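Local coordinates for Sn-glycerol-3-phosphate ABC transporter substrate-binding protein UspB (Mycobacterium tuberculosis, PDB 4MFI) that serves as the substrate-binding subunit of an ABC transporter with specificity for glycerophosphocholine, at residues Val113-Leu117 against Asp118-Gly122; Glu400-Leu404 against Arg405-Val409. All blocks are in the same frame, centred on the assembly; numbering follows the deposited sequence. Where two conformers were deposited one is given.

Overall arrangement
Two local contacts, each made by residues a few places apart in one continuous stretch, illustrate how a helix is started and how it is stopped in this substrate-binding protein. From the N terminus, the chain leaves helix 104-110 and enters contact 1, where the loop at 113-117 folds into helix 118-124 and lies against strand 144-160 and helix 317-330. Contact 2 follows much later, ending helix 391-405 and turning the chain into helix 409-427 alongside helix 232-245. The contacts stand in series: neither nests within the other, and they do not cross. The centres of contact 1 and contact 2 are about 43 Å apart, on opposite sides of the centre of the chain. The nearest atoms of contact 1 and contact 2 are about 29 Å apart.

Contact 1 of 2, residues Val113-Leu117 against Asp118-Gly122; sequences VLTAL and DDLFG
Leu117 lays its backbone and its CB against one face of the Phe121 ring, making this helix start compact on its inner side. The methylene carbon CB of Leu117 sits 3.9 Å from the centroid of the Phe121 ring, only 21° off the normal, a CH-pi contact over the face. Leu117 O lies above the same face but closer to the rim. This carbonyl also receives the first-turn bond from Phe121 N, 2.8 Å long from N to O of Leu117, with an N-H...O angle of 162°, so a single residue both holds the backbone of Phe121 and covers its ring. With CG beside its backbone N (chi1 -62°), Leu117 carries CD1 to within 3.9 Å of CZ of Phe121. Val148 of strand 144-160 touches both side chains, and Leu324 of helix 317-330 adds to the packing on Phe121.

A looser apolar touch lies next to helix 317-330: Thr115 CG2 meets CD1 of Leu120 at 4.0 Å, the two side chains crossing at about a right angle, while the Thr115 hydroxyl is bonded to Ile311 O. The wet part is where loop and helix diverge, near the exposed Asp119, and two waters bridge the backbone there. One donates to Ala116 O at 2.6 Å and accepts from Leu120 N at 2.9 Å; the second makes a longer link from the same oxygen to Asp119 N. Asp118, meanwhile, turns its OD1 to His145 N.

Phe121 N finds a carbonyl one turn back, Leu117 O; the amides of Asp119 and Leu120, which come too early for that, are relayed by water to Ala116 O. The helix start is thus close-packed beside the ring and water-bridged where loop and first turn part.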
ATOM      1  N   VAL A 113     -17.608   6.908  12.581  1.00  9.99           N
ATOM      2  CA  VAL A 113     -18.106   5.541  12.754  1.00 10.07           C
ATOM      3  C   VAL A 113     -17.047   4.501  13.135  1.00  9.87           C
ATOM      4  O   VAL A 113     -17.359   3.314  13.229  1.00 10.77           O
ATOM      5  CB  VAL A 113     -18.901   5.046  11.518  1.00 10.33           C
ATOM      6  CG1 VAL A 113     -20.027   6.016  11.184  1.00 11.22           C
ATOM      7  CG2 VAL A 113     -17.971   4.845  10.317  1.00 10.83           C
ATOM      8  N   LEU A 114     -15.805   4.939  13.349  1.00  8.67           N
ATOM      9  CA  LEU A 114     -14.745   4.048  13.820  1.00  8.28           C
ATOM     10  C   LEU A 114     -14.258   4.419  15.220  1.00 10.13           C
ATOM     11  O   LEU A 114     -14.249   5.589  15.606  1.00 14.42           O
ATOM     12  CB  LEU A 114     -13.554   4.063  12.866  1.00  8.60           C
ATOM     13  CG  LEU A 114     -13.785   3.646  11.415  1.00  7.49           C
ATOM     14  CD1 LEU A 114     -12.450   3.680  10.679  1.00  8.92           C
ATOM     15  CD2 LEU A 114     -14.424   2.274  11.320  1.00  9.21           C
ATOM     16  N   THR A 115     -13.819   3.415  15.968  1.00  9.90           N
ATOM     17  CA  THR A 115     -13.272   3.631  17.303  1.00 10.54           C
ATOM     18  C   THR A 115     -11.824   4.097  17.229  1.00 10.04           C
ATOM     19  O   THR A 115     -11.005   3.471  16.552  1.00 10.59           O
ATOM     20  CB  THR A 115     -13.306   2.318  18.111  1.00 12.93           C
ATOM     21  OG1 THR A 115     -14.646   1.809  18.143  1.00 13.96           O
ATOM     22  CG2 THR A 115     -12.815   2.534  19.537  1.00 13.62           C
ATOM     23  N   ALA A 116     -11.503   5.193  17.914  1.00 10.67           N
ATOM     24  CA  ALA A 116     -10.109   5.569  18.130  1.00  9.95           C
ATOM     25  C   ALA A 116      -9.523   4.561  19.115  1.00 11.08           C
ATOM     26  O   ALA A 116     -10.071   4.353  20.202  1.00 12.47           O
ATOM     27  CB  ALA A 116     -10.006   6.989  18.676  1.00 10.97           C
ATOM     28  N   LEU A 117      -8.415   3.934  18.732  1.00 11.56           N
ATOM     29  CA  LEU A 117      -7.941   2.718  19.399  1.00  9.88           C
ATOM     30  C   LEU A 117      -6.948   2.915  20.538  1.00 10.49           C
ATOM     31  O   LEU A 117      -6.641   1.960  21.253  1.00 11.50           O
ATOM     32  CB  LEU A 117      -7.305   1.774  18.374  1.00  9.33           C
ATOM     33  CG  LEU A 117      -8.229   1.271  17.268  1.00  9.17           C
ATOM     34  CD1 LEU A 117      -7.473   0.403  16.277  1.00 11.46           C
ATOM     35  CD2 LEU A 117      -9.397   0.507  17.872  1.00 11.87           C
ATOM     36  N   ASP A 118      -6.441   4.128  20.715  1.00 11.07           N
ATOM     37  CA  ASP A 118      -5.303   4.331  21.614  1.00 11.48           C
ATOM     38  C   ASP A 118      -5.541   3.942  23.071  1.00 13.87           C
ATOM     39  O   ASP A 118      -4.682   3.308  23.696  1.00 13.76           O
ATOM     40  CB  ASP A 118      -4.820   5.772  21.515  1.00 13.12           C
ATOM     41  CG  ASP A 118      -4.536   6.171  20.090  1.00 15.81           C
ATOM     42  OD1 ASP A 118      -5.508   6.472  19.365  1.00 15.63           O
ATOM     43  OD2 ASP A 118      -3.352   6.144  19.680  1.00 18.27           O
ATOM     44  N   ASP A 119      -6.700   4.303  23.609  1.00 14.34           N
ATOM     45  CA  ASP A 119      -7.024   3.930  24.979  1.00 15.81           C
ATOM     46  C   ASP A 119      -7.109   2.414  25.108  1.00 14.23           C
ATOM     47  O   ASP A 119      -6.570   1.834  26.052  1.00 15.08           O
ATOM     48  CB  ASP A 119      -8.337   4.579  25.424  1.00 20.66           C
ATOM     49  CG  ASP A 119      -8.181   6.055  25.730  1.00 28.12           C
ATOM     50  OD1 ASP A 119      -7.026   6.521  25.831  1.00 31.74           O
ATOM     51  OD2 ASP A 119      -9.212   6.747  25.882  1.00 31.78           O
ATOM     52  N   LEU A 120      -7.772   1.775  24.150  1.00 14.10           N
ATOM     53  CA  LEU A 120      -7.864   0.314  24.133  1.00 13.57           C
ATOM     54  C   LEU A 120      -6.500  -0.371  23.988  1.00 13.28           C
ATOM     55  O   LEU A 120      -6.257  -1.393  24.634  1.00 11.96           O
ATOM     56  CB  LEU A 120      -8.842  -0.165  23.053  1.00 14.56           C
ATOM     57  CG  LEU A 120     -10.332   0.031  23.329  1.00 18.86           C
ATOM     58  CD1 LEU A 120     -11.154  -0.104  22.052  1.00 19.50           C
ATOM     59  CD2 LEU A 120     -10.807  -0.975  24.357  1.00 22.02           C
ATOM     60  N   PHE A 121      -5.620   0.185  23.151  1.00 11.62           N
ATOM     61  CA  PHE A 121      -4.248  -0.320  23.037  1.00 11.36           C
ATOM     62  C   PHE A 121      -3.619  -0.439  24.425  1.00 11.77           C
ATOM     63  O   PHE A 121      -3.018  -1.459  24.771  1.00 13.19           O
ATOM     64  CB  PHE A 121      -3.371   0.638  22.214  1.00 10.83           C
ATOM     65  CG  PHE A 121      -3.585   0.583  20.717  1.00  9.92           C
ATOM     66  CD1 PHE A 121      -4.213  -0.494  20.104  1.00 10.40           C
ATOM     67  CD2 PHE A 121      -3.109   1.617  19.918  1.00 10.75           C
ATOM     68  CE1 PHE A 121      -4.376  -0.527  18.720  1.00 11.44           C
ATOM     69  CE2 PHE A 121      -3.261   1.587  18.541  1.00  9.82           C
ATOM     70  CZ  PHE A 121      -3.899   0.517  17.941  1.00 10.52           C
ATOM     71  N   GLY A 122      -3.754   0.619  25.218  1.00 12.28           N
ATOM     72  CA  GLY A 122      -3.123   0.673  26.521  1.00 12.96           C
ATOM     73  C   GLY A 122      -3.821  -0.190  27.553  1.00 14.45           C
ATOM     74  O   GLY A 122      -3.198  -0.642  28.505  1.00 19.08           O
TER
HETATM   75  O   HOH W   1      -9.684   3.256  22.530  1.00 19.77           O
HETATM   76  O   HOH W   2      -8.632   6.299  22.346  1.00 21.25           O

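Contact 2 of 2, residues Glu400-Leu404 against Arg405-Val409; sequences ESIGL and RGADV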
ATOM      1  N   GLU A 400      -1.904   9.200 -16.181  1.00  6.61           N
ATOM      2  CA  GLU A 400      -2.103   8.349 -17.345  1.00  7.11           C
ATOM      3  C   GLU A 400      -2.254   9.183 -18.622  1.00  7.80           C
ATOM      4  O   GLU A 400      -1.797   8.772 -19.683  1.00  9.38           O
ATOM      5  CB  GLU A 400      -3.289   7.401 -17.158  1.00  8.48           C
ATOM      6  CG  GLU A 400      -3.290   6.259 -18.168  1.00 11.52           C
ATOM      7  CD  GLU A 400      -4.525   5.388 -18.066  1.00 13.40           C
ATOM      8  OE1 GLU A 400      -5.626   5.871 -18.411  1.00 16.90           O
ATOM      9  OE2 GLU A 400      -4.401   4.214 -17.646  1.00 14.22           O
ATOM     10  N   SER A 401      -2.887  10.349 -18.508  0.55  8.08           N
ATOM     11  CA  SER A 401      -3.030  11.260 -19.644  0.55  8.49           C
ATOM     12  C   SER A 401      -1.671  11.803 -20.095  0.55  7.83           C
ATOM     13  O   SER A 401      -1.390  11.892 -21.292  0.55  8.83           O
ATOM     14  CB  SER A 401      -3.958  12.416 -19.271  0.55 10.59           C
ATOM     15  OG  SER A 401      -4.129  13.315 -20.351  0.55 11.08           O
ATOM     16  N   ILE A 402      -0.833  12.163 -19.129  1.00  6.83           N
ATOM     17  CA  ILE A 402       0.534  12.588 -19.415  1.00  6.71           C
ATOM     18  C   ILE A 402       1.291  11.448 -20.099  1.00  7.68           C
ATOM     19  O   ILE A 402       1.969  11.652 -21.113  1.00  8.92           O
ATOM     20  CB  ILE A 402       1.256  13.036 -18.124  1.00  5.66           C
ATOM     21  CG1 ILE A 402       0.619  14.325 -17.588  1.00  7.70           C
ATOM     22  CG2 ILE A 402       2.741  13.248 -18.362  1.00  8.25           C
ATOM     23  CD1 ILE A 402       0.954  14.600 -16.119  1.00  8.12           C
ATOM     24  N   GLY A 403       1.132  10.235 -19.570  1.00  8.01           N
ATOM     25  CA  GLY A 403       1.826   9.070 -20.097  1.00  8.20           C
ATOM     26  C   GLY A 403       1.361   8.595 -21.466  1.00  9.33           C
ATOM     27  O   GLY A 403       2.185   8.369 -22.357  1.00 10.88           O
ATOM     28  N   LEU A 404       0.052   8.422 -21.642  1.00  8.95           N
ATOM     29  CA  LEU A 404      -0.476   7.882 -22.898  1.00  9.59           C
ATOM     30  C   LEU A 404      -0.611   8.913 -24.006  1.00 11.46           C
ATOM     31  O   LEU A 404      -0.455   8.582 -25.180  1.00 13.83           O
ATOM     32  CB  LEU A 404      -1.840   7.225 -22.684  1.00 10.64           C
ATOM     33  CG  LEU A 404      -1.863   5.944 -21.858  1.00 11.57           C
ATOM     34  CD1 LEU A 404      -3.292   5.475 -21.695  1.00 12.51           C
ATOM     35  CD2 LEU A 404      -1.028   4.866 -22.526  1.00 12.17           C
ATOM     36  N   ARG A 405      -0.923  10.153 -23.641  1.00 10.76           N
ATOM     37  CA  ARG A 405      -1.261  11.164 -24.642  1.00 13.14           C
ATOM     38  C   ARG A 405      -0.276  12.325 -24.675  1.00 11.27           C
ATOM     39  O   ARG A 405      -0.444  13.270 -25.454  1.00 14.97           O
ATOM     40  CB  ARG A 405      -2.681  11.678 -24.407  1.00 18.33           C
ATOM     41  CG  ARG A 405      -3.734  10.607 -24.605  1.00 25.89           C
ATOM     42  CD  ARG A 405      -5.137  11.194 -24.622  1.00 32.73           C
ATOM     43  NE  ARG A 405      -5.818  11.068 -23.335  1.00 37.69           N
ATOM     44  CZ  ARG A 405      -5.846  12.013 -22.400  1.00 40.16           C
ATOM     45  NH1 ARG A 405      -5.220  13.170 -22.595  1.00 40.34           N
ATOM     46  NH2 ARG A 405      -6.499  11.800 -21.267  1.00 41.54           N
ATOM     47  N   GLY A 406       0.751  12.255 -23.836  1.00 10.03           N
ATOM     48  CA  GLY A 406       1.753  13.304 -23.793  1.00  9.86           C
ATOM     49  C   GLY A 406       1.215  14.639 -23.322  1.00  9.32           C
ATOM     50  O   GLY A 406       1.749  15.684 -23.689  1.00 12.09           O
ATOM     51  N   ALA A 407       0.159  14.615 -22.513  1.00  8.75           N
ATOM     52  CA  ALA A 407      -0.388  15.855 -21.968  1.00  9.07           C
ATOM     53  C   ALA A 407       0.691  16.639 -21.220  1.00  9.10           C
ATOM     54  O   ALA A 407       1.635  16.063 -20.659  1.00  9.26           O
ATOM     55  CB  ALA A 407      -1.566  15.565 -21.053  1.00  8.54           C
ATOM     56  N   ASP A 408       0.546  17.958 -21.234  1.00  9.61           N
ATOM     57  CA  ASP A 408       1.481  18.850 -20.570  1.00  9.33           C
ATOM     58  C   ASP A 408       1.377  18.688 -19.057  1.00  8.95           C
ATOM     59  O   ASP A 408       0.276  18.670 -18.510  1.00  8.40           O
ATOM     60  CB  ASP A 408       1.164  20.290 -20.968  1.00 10.90           C
ATOM     61  CG  ASP A 408       2.128  21.290 -20.369  1.00 13.28           C
ATOM     62  OD1 ASP A 408       3.214  21.485 -20.952  1.00 17.18           O
ATOM     63  OD2 ASP A 408       1.795  21.898 -19.328  1.00 14.00           O
ATOM     64  N   VAL A 409       2.518  18.573 -18.380  1.00  7.59           N
ATOM     65  CA  VAL A 409       2.516  18.381 -16.930  1.00  6.18           C
ATOM     66  C   VAL A 409       1.915  19.567 -16.172  1.00  7.28           C
ATOM     67  O   VAL A 409       1.071  19.382 -15.302  1.00  7.39           O
ATOM     68  CB  VAL A 409       3.930  18.072 -16.391  1.00  6.57           C
ATOM     69  CG1 VAL A 409       3.929  18.029 -14.869  1.00  7.86           C
ATOM     70  CG2 VAL A 409       4.428  16.751 -16.960  1.00  7.88           C
TER
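Ser401 O is gripped by two backbone amides as helix 391-405 runs out. Arg405 N bonds to Ser401 O at 3.0 Å, and Ala407 N adds a straight but long and weak bond to the same oxygen. Beside them, Gly406 N makes a weak, strongly bent bond to Ile402 O. Gly406 is the first residue to leave the helical conformation; its positive phi of 65° swings the chain round so that Ala407 comes back over the last turn.

The Arg405 side chain bends at chi3 (-98°), folding its guanidinium back along the helix until one face lies over Ser401 CA, 3.7 Å from the plane and offset toward the rim. Ser401 has two deposited conformers, so the polar detail at its side chain is doubtful.

On the inner side, the packing is apolar. Ile402 CG1 reaches within 4.3 Å of CB of Ala407, and the other branch of Ile402, CG2, meets Val409 CG2 at 4.1 Å, the two side chains meeting at a slant. Tyr241 and Arg242 of helix 232-245 also pack on Ile402.

Asp408 then opens helix 409-427 as its N-cap. The polar backbone of the corner is answered from several directions: Ile402 O is met by His246 NE2 as well as by the weak bond from Gly406 N, Gly406 O by Arg242, and Lys411 N by OD2 of the Asp408 carboxylate, while Ile402, Ala407 and Val409 pack apolar surface into the corner between helices 391-405 and 409-427.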